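Local coordinates for protein deoxyribodipyrimidine photo-lyase (Oryza sativa Japonica Group, PDB 3UMV) that repairs ultraviolet-damaged DNA by using light to split cyclobutane pyrimidine dimers back into two pyrimidines, with one FAD bound per subunit, at residues A299-A302 and K303-R306; V151-L154 and R155-A158; M352-A355 and A356-R359; T176-A179 and K180-S184; S341-E345 and W346-T350. All blocks are in the same frame, centred on the assembly; numbering follows the deposited sequence.

Interaction 1. Residues A299-A302 and K303-R306; sequences ALEA and KKCR
The carboxylate of E301 overlaps the tip of K304 in an i to i+3 salt bridge, the two chains leaving the end of helix 295-305 alongside one another. K304 NZ lies 2.9 Å from E301 OE2, which it meets on the syn side, 28° out of the carboxylate plane. A weaker bond of 3.1 Å joins K304 NZ to E301 OE1, and the ammonium therefore straddles both oxygens. The aliphatic part of the lysine takes part as well: its bends at chi2 and chi3 (the latter 76°) fold the chain back over the preceding turn, with K304 CD 3.4 Å from L300 O. E301 is bent too, at chi2 (-62°), which turns its carboxylate toward the lysine. Beneath the pair the backbone keeps the helical pattern, K303 N bonding to A299 O at 2.9 Å, until C305 N switches to A302 O at 3.0 Å; that donor stands above the carbonyl plane, and its bond to E301 O is only weak. R297, one turn earlier, makes a second salt bridge to E301 OE2. A glutamine here would remove the negative charge and would probably leave both K304 and R297 without their ionic mate. On the inner side of the helix, A299 and A302 lie against helix 310-333, with A299 touching V321, a residue probably involved in FAD binding. With basic groups from two turns gathered on one acid, E301 is likely to be held in its ionised form, and its charge to offset theirs.

Interaction 2. Residues V151-L154 and R155-A158; sequences VGDL and RREA
D153 and R156 form the ionic part of this helical contact, two neighbouring arms of the same face. R156 NH1 reaches D153 OD1 at 3.2 Å on the anti lone pair of the oxygen, which itself lies in the guanidinium plane. The carboxylate is turned 68° from that plane, and the contact is single rather than two-pronged. Water supplies the second link: one molecule donates to D153 OD1 at 3.0 Å and accepts from R156 NE at 2.6 Å. The bend at chi3 of R156 (54°) brings the guanidinium back over the helix, where G152 O sits over one of its faces, 3.2 Å above the plane, without bonding to it there.

The backbone bonds are the regular i to i+4 series, with R155 N to V151 O at 2.8 Å, R156 N to G152 O at 3.1 Å and E157 N to D153 O at 3.0 Å. Apolar contact is slight, L154 CD2 lying 4.4 Å from A158 CB.

A158 leaves helical geometry just where helix 141-157 ends, within the beta-alpha-beta unit of strands 132-135 and 162-166; V151 and L154 pack on V163 of the latter strand, while L154 also touches P122 and V125 of helix 120-127.

Interaction 3. Residues M352-A355 and A356-R359; sequences MDHA and ADKR
A type I beta turn from H354 to D357 takes the chain out of helix 345-353, and side chains at both of its ends tie it together. The imidazole of H354 gives its ND1 hydrogen to D357 OD2 at 2.7 Å, with an N-H...O angle of 156°. The acceptor lies in the ring plane, at the ring's edge, whereas the carboxylate is turned almost perpendicular to the ring (86°) and is approached on its syn side, somewhat out of its plane. Both CG atoms stand beside their own backbone N (chi1 -70° for H354, similar for D357), a setting that brings the two groups together across the turn. The turn's own bond, D357 N to H354 O at 3.1 Å, comes from above the carbonyl plane. That oxygen also accepts from R359 NH1 at 3.1 Å, and here the acceptor lies in the guanidinium plane. R359 NH1 bonds in addition to D357 O at 2.9 Å, so one nitrogen spans two carbonyls of the turn. Water bridges the backbone as well: one molecule links A355 O and D357 O, and another accepts from A356 N at 2.8 Å. Beyond the turn, H354 NE2 bonds to E451, D357 OD2 receives V454 N, and R359 NE reaches T407 O, next in sequence to W406, a predicted electron-transfer tryptophan. With ND1 on one carboxylate and NE2 on another, the imidazole is fixed in its rotation, and two acids so close would be expected to favour its protonated form. Buried R359 would probably have its positive charge eased in part by the carbonyl dipoles of H354, D357 and T407.

Interaction 4. Residues T176-A179 and K180-S184; sequences TASA and KMEYS
S178 and E182 face each other across a bend of the chain, the serine hydroxyl directed at one oxygen of the carboxylate. S178 OG donates to E182 OE1 at 2.6 Å, meeting the anti lone pair, the one turned away from the other oxygen. With OG trans to the serine's own N (chi1 -177°), the hydroxyl looks into the bend, and there it also accepts K180 N at 3.2 Å in a nearly straight bond (166°). E182 bends at chi2 (-66°), curling back so that OE1 comes to the serine while CG passes 3.7 Å from S178 OG. K180 arrives from a different direction. Its chain leaves CA between N and the carbonyl carbon, runs out and turns at chi4 to bring K180 NZ to 3.2 Å from E182 OE1, above the carboxylate plane. One carboxylate oxygen thus takes a hydroxyl on its anti lone pair and an ammonium from above the plane. K191 adds a second lysine to the same oxygen and also bonds to S178 OG, while T187 holds E182 OE2; this surplus of positive charge would probably keep the glutamate ionised.

The loop runs from helix 174-177 to helix 185-193, whose N-cap position is S184. Along its way it is fastened to helix 310-333, where N329 bonds to K180 O and E182 N and Y333 to S178 O.

Interaction 5. Residues S341-E345 and W346-T350; sequences SGAWE and WARKT
W344 holds the N-cap position of helix 345-353, and its carbonyl oxygen accepts R348 N at 3.0 Å, while E345 O takes K349 N at 2.9 Å in the next bond of the helix. R348 turns back over this first turn, its bend at chi3 (-84°) directing NE to A343 O at 2.9 Å. The acceptor lies in the guanidinium plane, although the donor stands 46° out of the carbonyl plane. One face of the guanidinium rests on the backbone of E345, with R348 NH2 3.3 Å from E345 CA. A leucine in its place would probably leave A343 O without this donor and E345 CA without the flat group now laid over it. E345 and K349 do not form a salt bridge; a water joins E345 OE1 and K349 NZ instead, while E345 CG and K349 CD touch at 3.7 Å. On another flank W344 CB meets W346 CD1 at 3.7 Å, and the W344 ring packs edge-to-face with Y183. An arginine that bonds back to a carbonyl preceding its own helix ties the helical N-terminus to the loop before it, here the link from helix 310-333 into helix 345-353.

In the fold
The five contacts illustrate how local pairings recur at helix ends and turns spread through one chain. Interactions 3 and 5 share helix 345-353, one at its exit and the other at its start, with centres about 14 Å apart. Interactions 4 and 5 touch directly: Y183 OH lies 3.3 Å from W346 NE1, and M181 SD 3.7 Å from W344 CH2. Interaction 2, in the alpha/beta part, touches none of the others, its nearest centre, that of interaction 4, lying about 31 Å away. Around the flavin, A302 of interaction 1 comes within about 10 Å of FAD and E182 of interaction 4 within about 13 Å, side chain to cofactor; both contacts border helix 310-333.

Interaction 1. Residues A299-A302 and K303-R306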
loop_
_atom_site.group_PDB
_atom_site.type_symbol
_atom_site.label_atom_id
_atom_site.label_comp_id
_atom_site.label_asym_id
_atom_site.label_seq_id
_atom_site.Cartn_x
_atom_site.Cartn_y
_atom_site.Cartn_z
ATOM N N ALA A 299 -4.202 14.319 -1.981
ATOM C CA ALA A 299 -3.348 15.460 -2.315
ATOM C C ALA A 299 -4.153 16.675 -2.795
ATOM O O ALA A 299 -3.877 17.796 -2.384
ATOM C CB ALA A 299 -2.327 15.061 -3.373
ATOM N N LEU A 300 -5.133 16.448 -3.664
ATOM C CA LEU A 300 -5.981 17.535 -4.161
ATOM C C LEU A 300 -6.720 18.238 -3.031
ATOM O O LEU A 300 -6.836 19.465 -3.014
ATOM C CB LEU A 300 -7.010 17.004 -5.158
ATOM C CG LEU A 300 -6.466 16.561 -6.504
ATOM C CD1 LEU A 300 -7.483 15.677 -7.212
ATOM C CD2 LEU A 300 -6.069 17.755 -7.360
ATOM N N GLU A 301 -7.249 17.453 -2.108
ATOM C CA GLU A 301 -8.004 18.017 -1.001
ATOM C C GLU A 301 -7.079 18.754 -0.054
ATOM O O GLU A 301 -7.473 19.754 0.553
ATOM C CB GLU A 301 -8.792 16.924 -0.278
ATOM C CG GLU A 301 -9.832 16.248 -1.160
ATOM C CD GLU A 301 -10.885 17.225 -1.643
ATOM O OE1 GLU A 301 -11.094 18.246 -0.948
ATOM O OE2 GLU A 301 -11.498 16.987 -2.706
ATOM N N ALA A 302 -5.852 18.262 0.091
ATOM C CA ALA A 302 -4.877 18.971 0.912
ATOM C C ALA A 302 -4.553 20.322 0.274
ATOM O O ALA A 302 -4.423 21.322 0.963
ATOM C CB ALA A 302 -3.618 18.140 1.098
ATOM N N LYS A 303 -4.441 20.353 -1.049
ATOM C CA LYS A 303 -4.158 21.617 -1.716
ATOM C C LYS A 303 -5.265 22.631 -1.430
ATOM O O LYS A 303 -5.001 23.810 -1.239
ATOM C CB LYS A 303 -3.979 21.415 -3.219
ATOM C CG LYS A 303 -2.663 20.760 -3.589
ATOM C CD LYS A 303 -2.018 21.437 -4.787
ATOM C CE LYS A 303 -1.372 22.751 -4.387
ATOM N NZ LYS A 303 -0.580 23.328 -5.507
ATOM N N LYS A 304 -6.505 22.158 -1.396
ATOM C CA LYS A 304 -7.645 23.041 -1.161
ATOM C C LYS A 304 -7.674 23.615 0.242
ATOM O O LYS A 304 -8.388 24.590 0.498
ATOM C CB LYS A 304 -8.966 22.337 -1.474
ATOM C CG LYS A 304 -9.224 22.223 -2.960
ATOM C CD LYS A 304 -9.931 20.934 -3.319
ATOM C CE LYS A 304 -11.398 20.985 -2.963
ATOM N NZ LYS A 304 -12.063 19.747 -3.452
ATOM N N CYS A 305 -6.906 23.037 1.161
ATOM C CA CYS A 305 -6.869 23.628 2.498
ATOM C C CYS A 305 -5.475 24.091 2.944
ATOM O O CYS A 305 -5.270 24.454 4.099
ATOM C CB CYS A 305 -7.554 22.729 3.531
ATOM S SG CYS A 305 -6.815 21.145 3.741
ATOM N N ARG A 306 -4.533 24.129 2.009
ATOM C CA ARG A 306 -3.175 24.562 2.318
ATOM C C ARG A 306 -3.110 25.971 2.931
ATOM O O ARG A 306 -2.282 26.225 3.809
ATOM C CB ARG A 306 -2.302 24.477 1.065
ATOM C CG ARG A 306 -0.806 24.460 1.330
ATOM C CD ARG A 306 -0.215 25.840 1.290
ATOM N NE ARG A 306 1.221 25.827 1.543
ATOM C CZ ARG A 306 1.989 26.911 1.575
ATOM N NH1 ARG A 306 1.459 28.107 1.372
ATOM N NH2 ARG A 306 3.292 26.798 1.820
#

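Interaction 2. Residues V151-L154 and R155-A158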
loop_
_atom_site.group_PDB
_atom_site.type_symbol
_atom_site.label_atom_id
_atom_site.label_comp_id
_atom_site.label_asym_id
_atom_site.label_seq_id
_atom_site.Cartn_x
_atom_site.Cartn_y
_atom_site.Cartn_z
ATOM N N VAL A 151 -0.441 -11.727 -19.436
ATOM C CA VAL A 151 -0.061 -11.154 -20.724
ATOM C C VAL A 151 0.418 -12.261 -21.660
ATOM O O VAL A 151 0.032 -12.306 -22.830
ATOM C CB VAL A 151 1.027 -10.068 -20.554
ATOM C CG1 VAL A 151 1.603 -9.671 -21.896
ATOM C CG2 VAL A 151 0.437 -8.850 -19.860
ATOM N N GLY A 152 1.225 -13.171 -21.123
ATOM C CA GLY A 152 1.701 -14.311 -21.890
ATOM C C GLY A 152 0.587 -15.257 -22.305
ATOM O O GLY A 152 0.593 -15.766 -23.423
ATOM N N ASP A 153 -0.360 -15.508 -21.407
ATOM C CA ASP A 153 -1.508 -16.348 -21.736
ATOM C C ASP A 153 -2.285 -15.730 -22.895
ATOM O O ASP A 153 -2.621 -16.409 -23.868
ATOM C CB ASP A 153 -2.434 -16.524 -20.531
ATOM C CG ASP A 153 -1.783 -17.297 -19.394
ATOM O OD1 ASP A 153 -0.754 -17.968 -19.631
ATOM O OD2 ASP A 153 -2.312 -17.238 -18.259
ATOM N N LEU A 154 -2.569 -14.435 -22.793
ATOM C CA LEU A 154 -3.283 -13.745 -23.864
ATOM C C LEU A 154 -2.469 -13.657 -25.150
ATOM O O LEU A 154 -3.022 -13.757 -26.243
ATOM C CB LEU A 154 -3.688 -12.340 -23.420
ATOM C CG LEU A 154 -4.789 -12.335 -22.371
ATOM C CD1 LEU A 154 -5.155 -10.898 -21.993
ATOM C CD2 LEU A 154 -6.007 -13.101 -22.886
ATOM N N ARG A 155 -1.166 -13.444 -25.031
ATOM C CA ARG A 155 -0.333 -13.341 -26.226
ATOM C C ARG A 155 -0.442 -14.617 -27.064
ATOM O O ARG A 155 -0.500 -14.574 -28.298
ATOM C CB ARG A 155 1.127 -13.096 -25.854
ATOM C CG ARG A 155 2.048 -12.918 -27.051
ATOM C CD ARG A 155 1.597 -11.760 -27.927
ATOM N NE ARG A 155 2.557 -11.465 -28.988
ATOM C CZ ARG A 155 3.541 -10.578 -28.880
ATOM N NH1 ARG A 155 3.697 -9.889 -27.756
ATOM N NH2 ARG A 155 4.369 -10.375 -29.898
ATOM N N ARG A 156 -0.479 -15.748 -26.376
ATOM C CA ARG A 156 -0.465 -17.049 -27.032
ATOM C C ARG A 156 -1.841 -17.488 -27.537
ATOM O O ARG A 156 -1.943 -18.118 -28.591
ATOM C CB ARG A 156 0.141 -18.088 -26.086
ATOM C CG ARG A 156 -0.518 -19.453 -26.110
ATOM C CD ARG A 156 0.153 -20.404 -25.123
ATOM N NE ARG A 156 0.211 -19.853 -23.768
ATOM C CZ ARG A 156 1.240 -19.161 -23.283
ATOM N NH1 ARG A 156 1.210 -18.699 -22.038
ATOM N NH2 ARG A 156 2.302 -18.928 -24.045
ATOM N N GLU A 157 -2.892 -17.145 -26.798
ATOM C CA GLU A 157 -4.239 -17.626 -27.108
ATOM C C GLU A 157 -5.162 -16.575 -27.721
ATOM O O GLU A 157 -6.171 -16.917 -28.343
ATOM C CB GLU A 157 -4.892 -18.225 -25.861
ATOM C CG GLU A 157 -4.128 -19.399 -25.277
ATOM C CD GLU A 157 -3.959 -20.538 -26.270
ATOM O OE1 GLU A 157 -4.751 -20.612 -27.239
ATOM O OE2 GLU A 157 -3.034 -21.358 -26.081
ATOM N N ALA A 158 -4.826 -15.302 -27.544
ATOM C CA ALA A 158 -5.634 -14.217 -28.089
ATOM C C ALA A 158 -4.789 -12.980 -28.403
ATOM O O ALA A 158 -4.983 -11.921 -27.798
ATOM C CB ALA A 158 -6.755 -13.863 -27.123
HETATM O O HOH W 1 -1.106 -20.187 -21.599
#

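Interaction 3. Residues M352-A355 and A356-R359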
loop_
_atom_site.group_PDB
_atom_site.type_symbol
_atom_site.label_atom_id
_atom_site.label_comp_id
_atom_site.label_asym_id
_atom_site.label_seq_id
_atom_site.Cartn_x
_atom_site.Cartn_y
_atom_site.Cartn_z
ATOM N N MET A 352 28.334 -4.975 6.821
ATOM C CA MET A 352 29.276 -6.094 6.730
ATOM C C MET A 352 30.476 -5.887 7.651
ATOM O O MET A 352 30.924 -6.827 8.309
ATOM C CB MET A 352 29.749 -6.305 5.287
ATOM C CG MET A 352 28.636 -6.766 4.344
ATOM S SD MET A 352 29.147 -6.861 2.621
ATOM C CE MET A 352 30.311 -8.222 2.719
ATOM N N ASP A 353 30.994 -4.662 7.683
ATOM C CA ASP A 353 32.118 -4.314 8.549
ATOM C C ASP A 353 31.829 -4.615 10.012
ATOM O O ASP A 353 32.748 -4.842 10.803
ATOM C CB ASP A 353 32.459 -2.821 8.440
ATOM C CG ASP A 353 33.070 -2.449 7.116
ATOM O OD1 ASP A 353 33.565 -3.355 6.411
ATOM O OD2 ASP A 353 33.058 -1.237 6.781
ATOM N N HIS A 354 30.553 -4.598 10.379
ATOM C CA HIS A 354 30.183 -4.752 11.775
ATOM C C HIS A 354 29.470 -6.060 12.056
ATOM O O HIS A 354 28.928 -6.268 13.142
ATOM C CB HIS A 354 29.378 -3.535 12.225
ATOM C CG HIS A 354 30.215 -2.303 12.326
ATOM N ND1 HIS A 354 30.845 -1.931 13.493
ATOM C CD2 HIS A 354 30.572 -1.386 11.398
ATOM C CE1 HIS A 354 31.539 -0.828 13.286
ATOM N NE2 HIS A 354 31.387 -0.472 12.025
ATOM N N ALA A 355 29.503 -6.952 11.068
ATOM C CA ALA A 355 28.837 -8.242 11.179
ATOM C C ALA A 355 29.353 -9.064 12.364
ATOM O O ALA A 355 28.634 -9.896 12.902
ATOM C CB ALA A 355 28.996 -9.037 9.882
ATOM N N ALA A 356 30.597 -8.839 12.766
ATOM C CA ALA A 356 31.199 -9.667 13.811
ATOM C C ALA A 356 31.057 -9.083 15.208
ATOM O O ALA A 356 31.366 -9.753 16.193
ATOM C CB ALA A 356 32.676 -9.943 13.498
ATOM N N ASP A 357 30.600 -7.840 15.299
ATOM C CA ASP A 357 30.366 -7.223 16.595
ATOM C C ASP A 357 29.371 -8.062 17.394
ATOM O O ASP A 357 28.325 -8.446 16.884
ATOM C CB ASP A 357 29.821 -5.807 16.434
ATOM C CG ASP A 357 30.761 -4.898 15.663
ATOM O OD1 ASP A 357 31.878 -5.336 15.306
ATOM O OD2 ASP A 357 30.382 -3.735 15.412
ATOM N N LYS A 358 29.695 -8.355 18.648
ATOM C CA LYS A 358 28.751 -9.085 19.480
ATOM C C LYS A 358 27.589 -8.158 19.833
ATOM O O LYS A 358 27.785 -7.004 20.231
ATOM C CB LYS A 358 29.436 -9.661 20.727
ATOM C CG LYS A 358 28.994 -9.042 22.036
ATOM C CD LYS A 358 29.701 -9.701 23.220
ATOM C CE LYS A 358 29.119 -11.075 23.532
ATOM N NZ LYS A 358 27.719 -10.974 24.037
ATOM N N ARG A 359 26.374 -8.643 19.612
ATOM C CA ARG A 359 25.186 -7.878 19.956
ATOM C C ARG A 359 24.977 -7.984 21.467
ATOM O O ARG A 359 25.287 -9.015 22.062
ATOM C CB ARG A 359 23.960 -8.426 19.210
ATOM C CG ARG A 359 23.789 -7.960 17.753
ATOM C CD ARG A 359 24.838 -8.520 16.773
ATOM N NE ARG A 359 24.488 -8.086 15.410
ATOM C CZ ARG A 359 25.333 -7.592 14.506
ATOM N NH1 ARG A 359 26.626 -7.488 14.761
ATOM N NH2 ARG A 359 24.871 -7.205 13.322
HETATM O O HOH W 2 32.576 -8.022 10.969
HETATM O O HOH W 3 28.256 -11.109 15.524
#

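Interaction 4. Residues T176-A179 and K180-S184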
loop_
_atom_site.group_PDB
_atom_site.type_symbol
_atom_site.label_atom_id
_atom_site.label_comp_id
_atom_site.label_asym_id
_atom_site.label_seq_id
_atom_site.Cartn_x
_atom_site.Cartn_y
_atom_site.Cartn_z
ATOM N N THR A 176 7.483 7.565 -15.202
ATOM C CA THR A 176 7.715 8.938 -15.624
ATOM C C THR A 176 8.418 9.753 -14.538
ATOM O O THR A 176 9.248 10.615 -14.835
ATOM C CB THR A 176 6.389 9.618 -15.968
ATOM O OG1 THR A 176 5.775 8.919 -17.056
ATOM C CG2 THR A 176 6.608 11.068 -16.360
ATOM N N ALA A 177 8.116 9.471 -13.271
ATOM C CA ALA A 177 8.655 10.297 -12.181
ATOM C C ALA A 177 10.176 10.332 -12.229
ATOM O O ALA A 177 10.804 11.386 -12.103
ATOM C CB ALA A 177 8.186 9.758 -10.819
ATOM N N SER A 178 10.756 9.149 -12.379
ATOM C CA SER A 178 12.181 9.004 -12.576
ATOM C C SER A 178 12.415 7.801 -13.470
ATOM O O SER A 178 11.588 6.879 -13.534
ATOM C CB SER A 178 12.920 8.829 -11.250
ATOM O OG SER A 178 14.318 8.759 -11.465
ATOM N N ALA A 179 13.528 7.833 -14.185
ATOM C CA ALA A 179 13.929 6.723 -15.031
ATOM C C ALA A 179 14.782 5.729 -14.251
ATOM O O ALA A 179 15.191 4.698 -14.790
ATOM C CB ALA A 179 14.692 7.236 -16.260
ATOM N N LYS A 180 15.056 6.036 -12.986
ATOM C CA LYS A 180 15.914 5.161 -12.187
ATOM C C LYS A 180 15.530 5.173 -10.711
ATOM O O LYS A 180 14.750 6.014 -10.286
ATOM C CB LYS A 180 17.386 5.534 -12.365
ATOM C CG LYS A 180 17.761 6.909 -11.841
ATOM C CD LYS A 180 19.268 7.096 -11.876
ATOM C CE LYS A 180 19.723 8.125 -10.856
ATOM N NZ LYS A 180 18.922 9.372 -10.937
ATOM N N MET A 181 16.061 4.225 -9.945
ATOM C CA MET A 181 15.847 4.239 -8.506
ATOM C C MET A 181 16.588 5.442 -7.931
ATOM O O MET A 181 17.761 5.665 -8.228
ATOM C CB MET A 181 16.313 2.925 -7.853
ATOM C CG MET A 181 17.804 2.717 -7.801
ATOM S SD MET A 181 18.278 1.214 -6.885
ATOM C CE MET A 181 18.380 0.055 -8.245
ATOM N N GLU A 182 15.892 6.248 -7.140
ATOM C CA GLU A 182 16.484 7.461 -6.589
ATOM C C GLU A 182 17.149 7.227 -5.237
ATOM O O GLU A 182 16.711 6.373 -4.467
ATOM C CB GLU A 182 15.415 8.543 -6.460
ATOM C CG GLU A 182 14.918 9.078 -7.795
ATOM C CD GLU A 182 15.991 9.811 -8.543
ATOM O OE1 GLU A 182 16.007 9.720 -9.789
ATOM O OE2 GLU A 182 16.807 10.491 -7.880
ATOM N N TYR A 183 18.200 7.987 -4.948
ATOM C CA TYR A 183 18.907 7.827 -3.675
ATOM C C TYR A 183 18.038 8.158 -2.448
ATOM O O TYR A 183 18.074 7.448 -1.435
ATOM C CB TYR A 183 20.200 8.657 -3.647
ATOM C CG TYR A 183 20.931 8.455 -2.352
ATOM C CD1 TYR A 183 20.753 9.329 -1.284
ATOM C CD2 TYR A 183 21.758 7.355 -2.172
ATOM C CE1 TYR A 183 21.399 9.119 -0.083
ATOM C CE2 TYR A 183 22.408 7.140 -0.976
ATOM C CZ TYR A 183 22.223 8.013 0.068
ATOM O OH TYR A 183 22.875 7.792 1.265
ATOM N N SER A 184 17.254 9.223 -2.539
ATOM C CA SER A 184 16.507 9.715 -1.388
ATOM C C SER A 184 15.290 10.562 -1.757
ATOM O O SER A 184 15.033 10.850 -2.942
ATOM C CB SER A 184 17.417 10.556 -0.507
ATOM O OG SER A 184 17.781 11.746 -1.204
#

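Interaction 5. Residues S341-E345 and W346-T350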
loop_
_atom_site.group_PDB
_atom_site.type_symbol
_atom_site.label_atom_id
_atom_site.label_comp_id
_atom_site.label_asym_id
_atom_site.label_seq_id
_atom_site.Cartn_x
_atom_site.Cartn_y
_atom_site.Cartn_z
ATOM N N SER A 341 20.690 -7.132 -0.333
ATOM C CA SER A 341 21.343 -6.850 -1.603
ATOM C C SER A 341 20.734 -5.628 -2.294
ATOM O O SER A 341 21.375 -5.011 -3.117
ATOM C CB SER A 341 21.352 -8.081 -2.520
ATOM O OG SER A 341 20.037 -8.553 -2.739
ATOM N N GLY A 342 19.517 -5.263 -1.904
ATOM C CA GLY A 342 18.836 -4.128 -2.489
ATOM C C GLY A 342 19.242 -2.798 -1.873
ATOM O O GLY A 342 18.902 -1.735 -2.409
ATOM N N ALA A 343 19.950 -2.837 -0.745
ATOM C CA ALA A 343 20.464 -1.597 -0.143
ATOM C C ALA A 343 21.624 -0.988 -0.944
ATOM O O ALA A 343 22.234 -1.642 -1.789
ATOM C CB ALA A 343 20.877 -1.809 1.327
ATOM N N TRP A 344 21.923 0.280 -0.673
ATOM C CA TRP A 344 23.024 0.965 -1.344
ATOM C C TRP A 344 24.377 0.415 -0.873
ATOM O O TRP A 344 24.480 -0.089 0.242
ATOM C CB TRP A 344 22.928 2.478 -1.112
ATOM C CG TRP A 344 22.497 3.272 -2.331
ATOM C CD1 TRP A 344 23.284 4.088 -3.092
ATOM C CD2 TRP A 344 21.184 3.332 -2.910
ATOM N NE1 TRP A 344 22.546 4.645 -4.108
ATOM C CE2 TRP A 344 21.255 4.197 -4.017
ATOM C CE3 TRP A 344 19.958 2.746 -2.592
ATOM C CZ2 TRP A 344 20.146 4.489 -4.812
ATOM C CZ3 TRP A 344 18.859 3.027 -3.388
ATOM C CH2 TRP A 344 18.958 3.891 -4.483
ATOM N N GLU A 345 25.410 0.516 -1.710
ATOM C CA GLU A 345 26.717 -0.072 -1.375
ATOM C C GLU A 345 27.312 0.421 -0.047
ATOM O O GLU A 345 27.886 -0.366 0.706
ATOM C CB GLU A 345 27.719 0.126 -2.522
ATOM C CG GLU A 345 28.959 -0.718 -2.376
ATOM C CD GLU A 345 29.972 -0.469 -3.478
ATOM O OE1 GLU A 345 30.933 -1.256 -3.586
ATOM O OE2 GLU A 345 29.812 0.514 -4.228
ATOM N N TRP A 346 27.152 1.705 0.266
ATOM C CA TRP A 346 27.733 2.233 1.495
ATOM C C TRP A 346 27.136 1.509 2.695
ATOM O O TRP A 346 27.831 1.230 3.664
ATOM C CB TRP A 346 27.501 3.739 1.620
ATOM C CG TRP A 346 26.090 4.129 1.990
ATOM C CD1 TRP A 346 25.081 4.442 1.133
ATOM C CD2 TRP A 346 25.546 4.255 3.316
ATOM N NE1 TRP A 346 23.938 4.750 1.837
ATOM C CE2 TRP A 346 24.197 4.638 3.176
ATOM C CE3 TRP A 346 26.066 4.070 4.604
ATOM C CZ2 TRP A 346 23.364 4.851 4.265
ATOM C CZ3 TRP A 346 25.233 4.280 5.693
ATOM C CH2 TRP A 346 23.891 4.665 5.510
ATOM N N ALA A 347 25.837 1.233 2.616
ATOM C CA ALA A 347 25.098 0.629 3.724
ATOM C C ALA A 347 25.433 -0.851 3.838
ATOM O O ALA A 347 25.626 -1.389 4.936
ATOM C CB ALA A 347 23.616 0.828 3.542
ATOM N N ARG A 348 25.499 -1.529 2.697
ATOM C CA ARG A 348 25.906 -2.929 2.723
ATOM C C ARG A 348 27.273 -3.089 3.354
ATOM O O ARG A 348 27.469 -3.952 4.207
ATOM C CB ARG A 348 25.871 -3.539 1.320
ATOM C CG ARG A 348 24.451 -3.652 0.771
ATOM C CD ARG A 348 24.368 -4.254 -0.628
ATOM N NE ARG A 348 24.587 -3.294 -1.714
ATOM C CZ ARG A 348 25.648 -3.306 -2.520
ATOM N NH1 ARG A 348 26.611 -4.203 -2.342
ATOM N NH2 ARG A 348 25.755 -2.415 -3.504
ATOM N N LYS A 349 28.213 -2.241 2.954
ATOM C CA LYS A 349 29.585 -2.352 3.450
ATOM C C LYS A 349 29.687 -2.066 4.949
ATOM O O LYS A 349 30.393 -2.761 5.682
ATOM C CB LYS A 349 30.514 -1.446 2.651
ATOM C CG LYS A 349 30.738 -1.955 1.234
ATOM C CD LYS A 349 31.438 -0.935 0.358
ATOM C CE LYS A 349 32.910 -0.848 0.663
ATOM N NZ LYS A 349 33.624 0.162 -0.186
ATOM N N THR A 350 28.976 -1.048 5.414
ATOM C CA THR A 350 29.070 -0.715 6.828
ATOM C C THR A 350 28.446 -1.814 7.688
ATOM O O THR A 350 28.954 -2.139 8.748
ATOM C CB THR A 350 28.466 0.670 7.164
ATOM O OG1 THR A 350 28.927 1.075 8.458
ATOM C CG2 THR A 350 26.959 0.616 7.186
HETATM O O HOH W 4 33.385 -0.539 -2.902
#